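PDB 5AWV: putative hexose oxidase from Nonomuraea sp. ATCC 39727, which probably oxidises a sugar carried by teicoplanin-type glycopeptide antibiotics, using an FAD cofactor attached to the protein by two covalent bonds. Local coordinates for residues P40-L45 against D59-V64; D72-T77 against V104-S109; E136-Y139 against T145-G148; S253-D258 against A328-V333; K447-V452 against G457-P462. All blocks are in the same frame, centred on the assembly; numbering follows the deposited sequence.

Contact 1. Residues P40-L45 against D59-V64; sequences PRYLNL and DYIHLV
Tyr-42 OH is held by the carbonyl O of Pro-58, with a weak second bond to Glu-57 OE2, and the first of these ties the ring to the chain just ahead of strand 60-63. Ile-61 comes up to the same ring obliquely, its CD1 lying 4.2 Å from Tyr-42 CD1, and the two side chains run at about a right angle. Ile-61 CD1 also lies 3.9 Å from Tyr-42 O, on the helix backbone, and 3.7 Å from Leu-45 CB. Helix 42-46 thus covers one face of the small mixed sheet 33-35, 60-63, 104-107, 84-87 in the FAD-binding domain. The strand alternates: Ile-61 and Leu-63 face this helix, while Tyr-60 and His-62 turn their side chains to helix 67-80. Leu-45 holds its CG beside the backbone N (chi1 -64°), which carries CD1 along the strand to 4.0 Å from Leu-63 CD1. Asn-44, on another side of the short helix, bonds Arg-349 and Trp-350 of the second subunit, and Arg-41 NH1 bonds Leu-140 O of the same neighbour.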
# COMPACT_ATOMS: atom_id res chain seq x y z
N PRO A 40 -27.28 -2.64 8.45
CA PRO A 40 -26.84 -3.88 7.84
C PRO A 40 -25.45 -3.79 7.15
O PRO A 40 -24.88 -4.81 6.91
CB PRO A 40 -27.89 -4.13 6.75
CG PRO A 40 -28.57 -2.88 6.55
CD PRO A 40 -28.48 -2.10 7.82
N ARG A 41 -24.98 -2.61 6.78
CA ARG A 41 -23.61 -2.46 6.26
C ARG A 41 -22.51 -2.62 7.31
O ARG A 41 -21.30 -2.75 6.97
CB ARG A 41 -23.44 -1.08 5.59
CG ARG A 41 -24.32 -0.94 4.37
CD ARG A 41 -24.56 0.46 3.95
NE ARG A 41 -25.46 1.16 4.83
CZ ARG A 41 -26.03 2.31 4.52
NH1 ARG A 41 -25.77 2.99 3.37
NH2 ARG A 41 -26.84 2.81 5.42
N TYR A 42 -22.85 -2.57 8.59
CA TYR A 42 -21.78 -2.44 9.62
C TYR A 42 -20.74 -3.55 9.62
O TYR A 42 -19.52 -3.28 9.63
CB TYR A 42 -22.41 -2.35 11.04
CG TYR A 42 -21.45 -2.24 12.19
CD1 TYR A 42 -20.87 -1.05 12.54
CD2 TYR A 42 -21.14 -3.36 12.93
CE1 TYR A 42 -19.98 -0.96 13.63
CE2 TYR A 42 -20.25 -3.30 14.02
CZ TYR A 42 -19.69 -2.09 14.36
OH TYR A 42 -18.80 -2.06 15.43
N LEU A 43 -21.20 -4.80 9.66
CA LEU A 43 -20.26 -5.93 9.67
C LEU A 43 -19.34 -6.00 8.43
O LEU A 43 -18.17 -6.35 8.57
CB LEU A 43 -20.94 -7.30 9.98
CG LEU A 43 -21.49 -7.48 11.45
CD1 LEU A 43 -22.40 -8.70 11.61
CD2 LEU A 43 -20.41 -7.60 12.54
N ASN A 44 -19.86 -5.76 7.23
CA ASN A 44 -19.03 -5.69 6.05
C ASN A 44 -17.91 -4.68 6.28
O ASN A 44 -16.76 -4.98 5.96
CB ASN A 44 -19.82 -5.36 4.78
CG ASN A 44 -20.63 -6.58 4.26
OD1 ASN A 44 -20.63 -7.67 4.87
ND2 ASN A 44 -21.14 -6.44 3.12
N LEU A 45 -18.27 -3.51 6.74
CA LEU A 45 -17.29 -2.46 6.86
C LEU A 45 -16.28 -2.69 7.98
O LEU A 45 -15.10 -2.38 7.79
CB LEU A 45 -17.95 -1.13 6.97
CG LEU A 45 -18.75 -0.74 5.73
CD1 LEU A 45 -19.59 0.51 5.97
CD2 LEU A 45 -17.81 -0.50 4.56
N ASP A 59 -17.86 2.34 17.45
CA ASP A 59 -19.20 2.93 17.66
C ASP A 59 -19.93 3.13 16.34
O ASP A 59 -21.13 2.87 16.22
CB ASP A 59 -19.10 4.27 18.39
CG ASP A 59 -18.57 4.12 19.84
OD1 ASP A 59 -18.53 3.00 20.42
OD2 ASP A 59 -18.20 5.14 20.39
N TYR A 60 -19.20 3.65 15.33
CA TYR A 60 -19.79 3.72 14.01
C TYR A 60 -18.69 3.71 13.00
O TYR A 60 -17.53 3.98 13.37
CB TYR A 60 -20.70 4.97 13.80
CG TYR A 60 -20.15 6.32 14.10
CD1 TYR A 60 -20.15 6.86 15.42
CD2 TYR A 60 -19.67 7.14 13.06
CE1 TYR A 60 -19.64 8.14 15.67
CE2 TYR A 60 -19.15 8.36 13.33
CZ TYR A 60 -19.13 8.87 14.64
OH TYR A 60 -18.55 10.16 14.81
N ILE A 61 -19.06 3.45 11.75
CA ILE A 61 -18.17 3.66 10.61
C ILE A 61 -18.77 4.77 9.71
O ILE A 61 -19.91 4.70 9.29
CB ILE A 61 -17.97 2.31 9.88
CG1 ILE A 61 -17.40 1.31 10.86
CG2 ILE A 61 -17.03 2.44 8.68
CD1 ILE A 61 -17.39 -0.13 10.47
N HIS A 62 -18.00 5.80 9.42
CA HIS A 62 -18.44 6.95 8.69
C HIS A 62 -17.96 6.88 7.26
O HIS A 62 -16.72 7.02 6.96
CB HIS A 62 -17.88 8.17 9.43
CG HIS A 62 -18.74 9.38 9.38
ND1 HIS A 62 -18.60 10.42 10.29
CD2 HIS A 62 -19.69 9.77 8.50
CE1 HIS A 62 -19.45 11.37 9.98
NE2 HIS A 62 -20.12 11.01 8.89
N LEU A 63 -18.91 6.63 6.37
CA LEU A 63 -18.65 6.69 4.93
C LEU A 63 -18.72 8.08 4.44
O LEU A 63 -19.72 8.79 4.70
CB LEU A 63 -19.72 5.88 4.17
CG LEU A 63 -19.55 4.38 4.27
CD1 LEU A 63 -20.80 3.64 3.79
CD2 LEU A 63 -18.33 3.86 3.50
N VAL A 64 -17.67 8.52 3.74
CA VAL A 64 -17.56 9.86 3.32
C VAL A 64 -17.30 9.93 1.79
O VAL A 64 -16.48 9.22 1.27
CB VAL A 64 -16.45 10.59 4.09
CG1 VAL A 64 -16.80 10.72 5.55
CG2 VAL A 64 -15.08 9.89 3.94

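Contact 2. Residues D72-T77 against V104-S109; sequences DAVEET and VIIDMS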
# COMPACT_ATOMS: atom_id res chain seq x y z
N ASP A 72 -15.96 17.32 8.23
CA ASP A 72 -17.05 17.17 9.26
C ASP A 72 -16.92 15.93 10.13
O ASP A 72 -17.20 15.93 11.36
CB ASP A 72 -18.48 17.20 8.66
CG ASP A 72 -18.74 18.43 7.77
OD1 ASP A 72 -18.18 19.52 8.07
OD2 ASP A 72 -19.51 18.31 6.76
N ALA A 73 -16.52 14.82 9.50
CA ALA A 73 -16.39 13.56 10.23
C ALA A 73 -15.21 13.65 11.21
O ALA A 73 -15.36 13.25 12.33
CB ALA A 73 -16.23 12.39 9.27
N VAL A 74 -14.10 14.22 10.79
CA VAL A 74 -12.95 14.45 11.67
C VAL A 74 -13.37 15.34 12.87
O VAL A 74 -13.22 14.91 14.02
CB VAL A 74 -11.81 15.09 10.89
CG1 VAL A 74 -10.71 15.54 11.83
CG2 VAL A 74 -11.17 14.00 9.94
N GLU A 75 -13.99 16.49 12.57
CA GLU A 75 -14.45 17.44 13.63
C GLU A 75 -15.37 16.81 14.63
O GLU A 75 -15.27 17.04 15.83
CB GLU A 75 -15.11 18.68 13.02
CG GLU A 75 -14.68 20.06 13.61
CD GLU A 75 -14.53 21.13 12.49
OE1 GLU A 75 -13.91 22.17 12.68
OE2 GLU A 75 -14.98 20.92 11.34
N GLU A 76 -16.30 16.00 14.17
CA GLU A 76 -17.11 15.22 15.05
C GLU A 76 -16.39 14.31 16.06
O GLU A 76 -16.80 14.23 17.24
CB GLU A 76 -18.15 14.41 14.26
CG GLU A 76 -19.11 13.72 15.21
CD GLU A 76 -20.35 13.13 14.55
OE1 GLU A 76 -20.97 12.29 15.24
OE2 GLU A 76 -20.68 13.47 13.37
N THR A 77 -15.32 13.64 15.62
CA THR A 77 -14.57 12.81 16.52
C THR A 77 -13.78 13.73 17.48
O THR A 77 -13.52 13.35 18.57
CB THR A 77 -13.58 11.88 15.77
OG1 THR A 77 -12.60 12.68 15.08
CG2 THR A 77 -14.32 10.99 14.74
N VAL A 104 -14.23 5.26 16.04
CA VAL A 104 -14.81 5.60 14.76
C VAL A 104 -13.85 5.24 13.66
O VAL A 104 -12.67 5.60 13.72
CB VAL A 104 -15.06 7.09 14.71
CG1 VAL A 104 -15.61 7.49 13.39
CG2 VAL A 104 -16.15 7.47 15.74
N ILE A 105 -14.35 4.59 12.61
CA ILE A 105 -13.58 4.44 11.37
C ILE A 105 -14.10 5.39 10.32
O ILE A 105 -15.30 5.42 10.06
CB ILE A 105 -13.62 2.97 10.88
CG1 ILE A 105 -12.99 2.12 11.93
CG2 ILE A 105 -12.89 2.85 9.54
CD1 ILE A 105 -13.00 0.64 11.66
N ILE A 106 -13.26 6.27 9.78
CA ILE A 106 -13.61 6.99 8.60
C ILE A 106 -13.17 6.11 7.38
O ILE A 106 -11.98 5.95 7.10
CB ILE A 106 -12.99 8.38 8.55
CG1 ILE A 106 -13.48 9.17 9.80
CG2 ILE A 106 -13.36 9.08 7.27
CD1 ILE A 106 -12.85 10.55 9.95
N ASP A 107 -14.17 5.64 6.65
CA ASP A 107 -13.99 4.69 5.58
C ASP A 107 -14.05 5.44 4.26
O ASP A 107 -15.04 6.12 3.98
CB ASP A 107 -15.03 3.58 5.66
CG ASP A 107 -14.78 2.46 4.63
OD1 ASP A 107 -14.61 2.79 3.43
OD2 ASP A 107 -14.70 1.29 5.06
N MET A 108 -13.00 5.33 3.45
CA MET A 108 -12.85 6.11 2.22
C MET A 108 -13.34 5.46 0.94
O MET A 108 -13.09 6.00 -0.18
CB MET A 108 -11.42 6.51 2.02
CG MET A 108 -10.74 7.17 3.24
SD MET A 108 -11.43 8.73 3.84
CE MET A 108 -10.44 9.80 2.88
N SER A 109 -14.08 4.38 1.09
CA SER A 109 -14.57 3.52 -0.01
C SER A 109 -15.26 4.31 -1.14
O SER A 109 -15.13 3.94 -2.35
CB SER A 109 -15.62 2.54 0.49
OG SER A 109 -15.16 1.49 1.29
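Val-104 opens strand 104-107 by meeting Thr-77 of helix 67-80 with its whole branched end: CG1 lies 4.0 Å from Thr-77 CG2, and CB and the other methyl are about as near. The helix is the crossover of a beta-alpha-beta unit in the FAD-binding domain, leading from strand 60-63 to the parallel strand 84-87, with 104-107 inserted between the two. It runs almost antiparallel to 104-107, at 171°, with the axes 9.9 Å apart. Thr-77 offers its methyl to the strand because its hydroxyl is turned back: with chi1 63°, OG1 sits between the backbone N and the carbonyl carbon and bonds Val-74 O in the carbonyl plane. His-514 NE2 also bonds OG1. Ile-105 points to the other face of the sheet. Ile-106 returns to the helix and is extended, its CD1 touching both Ala-73 CB at 3.9 Å and Val-74 CG2 at 3.8 Å; the side chains of Ile-106 and Val-74 cross at about a right angle. Val-74 in turn packs on Val-185 and Val-187 of strand 179-187, so the helix is sandwiched between two sheets. After Asp-107, whose OD2 forms a salt bridge with Arg-48, Met-108 touches the FAD. Ser-109 then closes an Asx turn: its N meets Asp-107 OD1 at 2.9 Å, nearly along the C-O bond, and its OG reaches the same oxygen at 2.6 Å on the syn side, 25° out of the carboxylate plane.

Contact 3. Residues E136-Y139 against T145-G148; sequences EKLY and TIPG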
# COMPACT_ATOMS: atom_id res chain seq x y z
N GLU A 136 -5.43 0.01 -14.14
CA GLU A 136 -6.28 -0.16 -15.27
C GLU A 136 -6.70 1.18 -15.90
O GLU A 136 -6.65 1.31 -17.10
CB GLU A 136 -7.48 -1.01 -14.81
CG GLU A 136 -8.16 -1.78 -15.87
CD GLU A 136 -7.24 -2.90 -16.44
OE1 GLU A 136 -6.83 -2.64 -17.58
OE2 GLU A 136 -6.91 -3.92 -15.71
N LYS A 137 -7.21 2.12 -15.08
CA LYS A 137 -7.63 3.38 -15.60
C LYS A 137 -6.52 4.25 -16.15
O LYS A 137 -6.69 4.94 -17.15
CB LYS A 137 -8.34 4.13 -14.50
CG LYS A 137 -8.87 5.50 -14.84
CD LYS A 137 -10.06 5.54 -15.78
CE LYS A 137 -10.56 7.02 -15.98
NZ LYS A 137 -11.48 7.43 -14.87
N LEU A 138 -5.41 4.32 -15.45
CA LEU A 138 -4.25 5.07 -15.94
C LEU A 138 -3.77 4.49 -17.30
O LEU A 138 -3.40 5.26 -18.21
CB LEU A 138 -3.13 5.07 -14.91
CG LEU A 138 -3.30 5.92 -13.63
CD1 LEU A 138 -1.96 5.97 -12.81
CD2 LEU A 138 -3.63 7.39 -13.94
N TYR A 139 -3.76 3.17 -17.41
CA TYR A 139 -3.36 2.52 -18.64
C TYR A 139 -4.32 2.73 -19.82
O TYR A 139 -3.88 3.23 -20.89
CB TYR A 139 -3.23 1.04 -18.41
CG TYR A 139 -2.63 0.24 -19.58
CD1 TYR A 139 -1.53 0.71 -20.27
CD2 TYR A 139 -3.24 -0.92 -20.08
CE1 TYR A 139 -0.96 -0.01 -21.30
CE2 TYR A 139 -2.70 -1.63 -21.16
CZ TYR A 139 -1.52 -1.19 -21.72
OH TYR A 139 -0.86 -1.85 -22.77
N THR A 145 1.31 4.66 -15.90
CA THR A 145 1.20 3.90 -14.70
C THR A 145 1.91 4.60 -13.55
O THR A 145 2.56 5.64 -13.73
CB THR A 145 1.77 2.49 -14.93
OG1 THR A 145 1.25 1.58 -13.96
CG2 THR A 145 3.35 2.47 -15.00
N ILE A 146 1.79 4.03 -12.34
CA ILE A 146 2.72 4.40 -11.29
C ILE A 146 3.44 3.16 -10.77
O ILE A 146 2.85 2.08 -10.80
CB ILE A 146 2.03 5.16 -10.13
CG1 ILE A 146 0.97 4.26 -9.40
CG2 ILE A 146 1.45 6.50 -10.60
CD1 ILE A 146 0.30 4.89 -8.19
N PRO A 147 4.67 3.31 -10.23
CA PRO A 147 5.46 2.15 -9.85
C PRO A 147 5.16 1.67 -8.44
O PRO A 147 5.99 1.76 -7.52
CB PRO A 147 6.87 2.67 -9.99
CG PRO A 147 6.75 4.10 -9.61
CD PRO A 147 5.51 4.53 -10.24
N GLY A 148 3.98 1.17 -8.27
CA GLY A 148 3.46 0.78 -7.00
C GLY A 148 3.40 -0.69 -6.83
O GLY A 148 4.07 -1.41 -7.58
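Leu-138 sends one methyl, CD1, from helix 131-142 onto the chain that follows the helix. It rests 4.1 Å from Ile-146 CG2 and 4.2 Å from the carbonyl carbon of Thr-145, while the side chains of Leu-138 and Ile-146 meet at a slant. Ile-146 presents this branch to Leu-138 because CG1 takes the position between its backbone N and carbonyl carbon (chi1 64°), leaving CG2 beside the N. Thr-145 takes part through its backbone, its side chain being directed away from the helix. Further out, a backbone bond between Leu-138 and Val-144 ties the helix to the returning chain, and another between Thr-145 and Pro-244 holds the start of the 145-148 segment. Tyr-135, from the same helix, lies against both Thr-145 and Ile-146. Pro-147 then bends the chain in an inverse gamma turn, with a weak 2.9 Å bond from Gly-148 N to Ile-146 O, on the way to Cys-151, one of the residues bonded covalently to the FAD. Between the two segments the contact is one methyl on a methyl and a carbonyl carbon, apolar and without directional bonds; the backbone bonds to Val-144 and Pro-244 supply the polar links.

Contact 4. Residues S253-D258 against A328-V333; sequences STVTFD and AHIEAV
Val-255 and Ile-330 meet between strand 249-257 and helix 322-334, their side chains at a slant. One branch of the valine does the touching: CG2, beside its own backbone N, sits 4.1 Å from Ile-330 CG2 and 4.2 Å from Ile-330 CG1, and so lies against the fork of the isoleucine. Ile-330 carries CG1 beside its backbone N (chi1 -73°), and the extended chain beyond leads CD1 toward the start of the strand segment, 4.3 Å from Ser-253 OG. That is a loose van der Waals approach to a hydroxyl. One turn on, Val-333 also points to the strand but stays a little further off, near the ring of Phe-257. Val-333 CG2 lies over one face of the His-329 ring, 3.9 Å above the plane and offset toward the rim. The histidine is held in turn by a hydrogen bond between NE2 and Ser-293 OG and an edge-to-face meeting with Trp-277. Thr-254, between the two inward residues, points to the opposite face of the sheet, where its OG1 bonds the backbone of the bound peptide. The strand runs antiparallel between 309-316 and 340-349 in the large sheet, and helices 264-280 and 322-334 cover its back together, Leu-270 of the former touching both Phe-257 and Val-333.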
# COMPACT_ATOMS: atom_id res chain seq x y z
N SER A 253 9.60 -15.36 -16.12
CA SER A 253 9.90 -16.72 -15.81
C SER A 253 9.85 -16.91 -14.33
O SER A 253 10.17 -15.98 -13.60
CB SER A 253 11.34 -16.98 -16.33
OG SER A 253 11.79 -18.29 -16.02
N THR A 254 9.50 -18.10 -13.85
CA THR A 254 9.68 -18.44 -12.42
C THR A 254 10.59 -19.65 -12.32
O THR A 254 10.27 -20.68 -12.90
CB THR A 254 8.30 -18.69 -11.80
OG1 THR A 254 7.49 -17.50 -11.93
CG2 THR A 254 8.37 -19.18 -10.36
N VAL A 255 11.73 -19.52 -11.65
CA VAL A 255 12.63 -20.63 -11.37
C VAL A 255 12.06 -21.30 -10.09
O VAL A 255 11.72 -20.59 -9.08
CB VAL A 255 14.06 -20.14 -11.05
CG1 VAL A 255 15.00 -21.28 -10.65
CG2 VAL A 255 14.67 -19.38 -12.18
N THR A 256 11.90 -22.63 -10.10
CA THR A 256 11.43 -23.34 -8.91
C THR A 256 12.56 -24.10 -8.27
O THR A 256 13.40 -24.62 -8.96
CB THR A 256 10.25 -24.24 -9.33
OG1 THR A 256 9.22 -23.41 -9.91
CG2 THR A 256 9.64 -24.84 -8.15
N PHE A 257 12.61 -24.17 -6.95
CA PHE A 257 13.61 -24.93 -6.27
C PHE A 257 12.92 -25.99 -5.49
O PHE A 257 11.76 -25.85 -5.12
CB PHE A 257 14.38 -24.04 -5.30
CG PHE A 257 15.01 -22.87 -5.98
CD1 PHE A 257 16.24 -22.98 -6.57
CD2 PHE A 257 14.35 -21.66 -6.06
CE1 PHE A 257 16.81 -21.89 -7.21
CE2 PHE A 257 14.92 -20.57 -6.70
CZ PHE A 257 16.17 -20.68 -7.26
N ASP A 258 13.63 -27.05 -5.17
CA ASP A 258 13.01 -28.17 -4.48
C ASP A 258 13.73 -28.32 -3.19
O ASP A 258 14.94 -28.45 -3.14
CB ASP A 258 13.12 -29.41 -5.35
CG ASP A 258 12.40 -30.59 -4.77
OD1 ASP A 258 11.91 -30.55 -3.61
OD2 ASP A 258 12.35 -31.61 -5.47
N ALA A 328 20.99 -14.20 -18.12
CA ALA A 328 22.12 -13.92 -17.28
C ALA A 328 21.82 -13.80 -15.80
O ALA A 328 22.59 -14.28 -14.95
CB ALA A 328 22.80 -12.68 -17.76
N HIS A 329 20.69 -13.16 -15.43
CA HIS A 329 20.27 -13.18 -14.05
C HIS A 329 20.01 -14.60 -13.52
O HIS A 329 20.43 -14.97 -12.40
CB HIS A 329 18.95 -12.31 -13.93
CG HIS A 329 18.37 -12.27 -12.56
ND1 HIS A 329 18.96 -11.60 -11.52
CD2 HIS A 329 17.26 -12.85 -12.06
CE1 HIS A 329 18.23 -11.75 -10.43
NE2 HIS A 329 17.18 -12.49 -10.74
N ILE A 330 19.29 -15.40 -14.29
CA ILE A 330 18.96 -16.71 -13.82
C ILE A 330 20.24 -17.53 -13.62
O ILE A 330 20.43 -18.22 -12.58
CB ILE A 330 18.06 -17.45 -14.84
CG1 ILE A 330 16.67 -16.91 -14.85
CG2 ILE A 330 18.02 -18.96 -14.53
CD1 ILE A 330 15.94 -17.32 -16.10
N GLU A 331 21.14 -17.49 -14.59
CA GLU A 331 22.37 -18.31 -14.44
C GLU A 331 23.24 -17.88 -13.29
O GLU A 331 23.83 -18.74 -12.64
CB GLU A 331 23.24 -18.27 -15.68
CG GLU A 331 22.68 -19.13 -16.76
CD GLU A 331 22.71 -20.60 -16.38
OE1 GLU A 331 23.79 -21.15 -16.08
OE2 GLU A 331 21.63 -21.15 -16.34
N ALA A 332 23.33 -16.57 -13.02
CA ALA A 332 24.04 -16.09 -11.86
C ALA A 332 23.43 -16.68 -10.63
O ALA A 332 24.14 -17.05 -9.70
CB ALA A 332 24.03 -14.55 -11.80
N VAL A 333 22.11 -16.68 -10.55
CA VAL A 333 21.46 -17.07 -9.32
C VAL A 333 21.61 -18.60 -9.06
O VAL A 333 21.78 -19.02 -7.90
CB VAL A 333 19.97 -16.66 -9.24
CG1 VAL A 333 19.25 -17.27 -8.03
CG2 VAL A 333 19.83 -15.13 -9.04

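Contact 5. Residues K447-V452 against G457-P462; sequences KLYADV and GGVPVP
Tyr-449 leaves helix 438-452 with CG anti to its backbone N (chi1 -166°), which swings the ring from CB toward the returning 457-462 segment. First along the ring, CD2 lies 3.3 Å from the carbonyl O of Gly-458. CE2 is nearly as close to that oxygen and also approaches Val-459, 4.2 Å from its CA, with the contact at a slant to the ring. CZ comes to 3.6 Å from Pro-460 CD, and OH makes an unusually close approach to the same carbon, 3.0 Å, with the proline crossing the tyrosine at about a right angle. The hydroxyl has its hydrogen bond with Ala-368 O on strand 363-371. The helix packs on the large antiparallel sheet, Tyr-428 of strand 424-432 meeting the same ring nearly perpendicularly, and Lys-367 adds a cation-pi contact. The chain turns back sharply after the helix, bringing the CA atoms of Ala-450 and Gly-458 within 4.0 Å. Gly-458 adopts a positive phi of 84°, a backbone shape that suits glycine. Pro-460 then forms an inverse gamma turn, closed by a 2.9 Å bond from Val-461 N to Val-459 O.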
# COMPACT_ATOMS: atom_id res chain seq x y z
N LYS A 447 11.61 -15.74 16.26
CA LYS A 447 12.93 -16.38 16.47
C LYS A 447 13.75 -16.20 15.17
O LYS A 447 14.90 -15.89 15.25
CB LYS A 447 12.82 -17.88 16.88
CG LYS A 447 14.14 -18.56 17.14
CD LYS A 447 13.97 -20.07 17.43
CE LYS A 447 15.37 -20.67 17.65
NZ LYS A 447 15.99 -20.99 16.32
N LEU A 448 13.15 -16.48 14.02
CA LEU A 448 13.79 -16.29 12.72
C LEU A 448 14.42 -14.89 12.59
O LEU A 448 15.62 -14.73 12.29
CB LEU A 448 12.77 -16.54 11.63
CG LEU A 448 13.11 -16.04 10.21
CD1 LEU A 448 14.33 -16.74 9.68
CD2 LEU A 448 11.92 -16.32 9.31
N TYR A 449 13.62 -13.88 12.99
CA TYR A 449 14.04 -12.49 12.84
C TYR A 449 15.12 -12.16 13.79
O TYR A 449 16.14 -11.67 13.37
CB TYR A 449 12.82 -11.57 13.03
CG TYR A 449 12.99 -10.14 12.60
CD1 TYR A 449 12.71 -9.78 11.28
CD2 TYR A 449 13.12 -9.14 13.56
CE1 TYR A 449 12.65 -8.45 10.89
CE2 TYR A 449 13.09 -7.80 13.19
CZ TYR A 449 12.88 -7.46 11.84
OH TYR A 449 12.85 -6.14 11.47
N ALA A 450 14.94 -12.50 15.08
CA ALA A 450 15.93 -12.26 16.11
C ALA A 450 17.25 -13.01 15.83
O ALA A 450 18.33 -12.45 16.03
CB ALA A 450 15.39 -12.65 17.49
N ASP A 451 17.17 -14.19 15.24
CA ASP A 451 18.44 -14.96 14.95
C ASP A 451 19.17 -14.27 13.82
O ASP A 451 20.42 -14.02 13.86
CB ASP A 451 18.16 -16.39 14.55
CG ASP A 451 17.70 -17.27 15.73
OD1 ASP A 451 17.70 -16.84 16.89
OD2 ASP A 451 17.28 -18.39 15.47
N VAL A 452 18.42 -13.91 12.79
CA VAL A 452 19.04 -13.19 11.68
C VAL A 452 19.73 -11.92 12.14
O VAL A 452 20.86 -11.67 11.76
CB VAL A 452 18.01 -12.91 10.55
CG1 VAL A 452 18.54 -11.97 9.50
CG2 VAL A 452 17.60 -14.19 9.93
N GLY A 457 20.91 -6.64 18.27
CA GLY A 457 19.78 -6.59 19.17
C GLY A 457 18.46 -7.14 18.62
O GLY A 457 17.37 -6.79 19.10
N GLY A 458 18.51 -8.03 17.65
CA GLY A 458 17.28 -8.62 17.13
C GLY A 458 16.54 -7.81 16.05
O GLY A 458 15.50 -8.27 15.60
N VAL A 459 17.15 -6.71 15.57
CA VAL A 459 16.50 -5.88 14.60
C VAL A 459 17.46 -5.36 13.62
O VAL A 459 18.66 -5.34 13.89
CB VAL A 459 15.75 -4.65 15.26
CG1 VAL A 459 14.69 -5.12 16.26
CG2 VAL A 459 16.70 -3.67 15.90
N PRO A 460 16.94 -4.90 12.45
CA PRO A 460 17.85 -4.48 11.36
C PRO A 460 18.40 -3.05 11.54
O PRO A 460 18.13 -2.19 10.74
CB PRO A 460 16.95 -4.63 10.08
CG PRO A 460 15.60 -4.33 10.59
CD PRO A 460 15.59 -5.11 11.92
N VAL A 461 19.22 -2.85 12.57
CA VAL A 461 19.85 -1.59 12.82
C VAL A 461 20.63 -1.23 11.58
O VAL A 461 21.38 -2.07 11.04
CB VAL A 461 20.84 -1.65 14.02
CG1 VAL A 461 21.57 -0.33 14.20
CG2 VAL A 461 20.08 -1.97 15.26
N PRO A 462 20.46 0.03 11.11
CA PRO A 462 21.30 0.48 10.03
C PRO A 462 22.77 0.32 10.22
O PRO A 462 23.37 0.87 11.16
CB PRO A 462 20.87 1.93 9.79
CG PRO A 462 19.47 1.97 10.22
CD PRO A 462 19.39 1.01 11.40

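Contacts 1 and 2 are built on neighbouring strands of one sheet, with centres 11 Å apart, and join directly: His-62 N lies 2.8 Å from Ile-105 O, and His-62 O lies 2.9 Å from Asp-107 N, both probable hydrogen bonds. The side chain of Ile-106 is about 8 Å from the bound FAD. Contact 3 stands apart, its nearest atoms about 14 Å from contact 2, with Ile-146 about 10 Å from the cofactor; like contact 1 it touches the second subunit. Contact 4 includes a strand of the seven-stranded sheet, and the helix of contact 5 packs on that sheet, their centres 28 Å apart. In contact 5 the side chain of Tyr-449 lies about 11 Å from a bound aminoglucuronic acid.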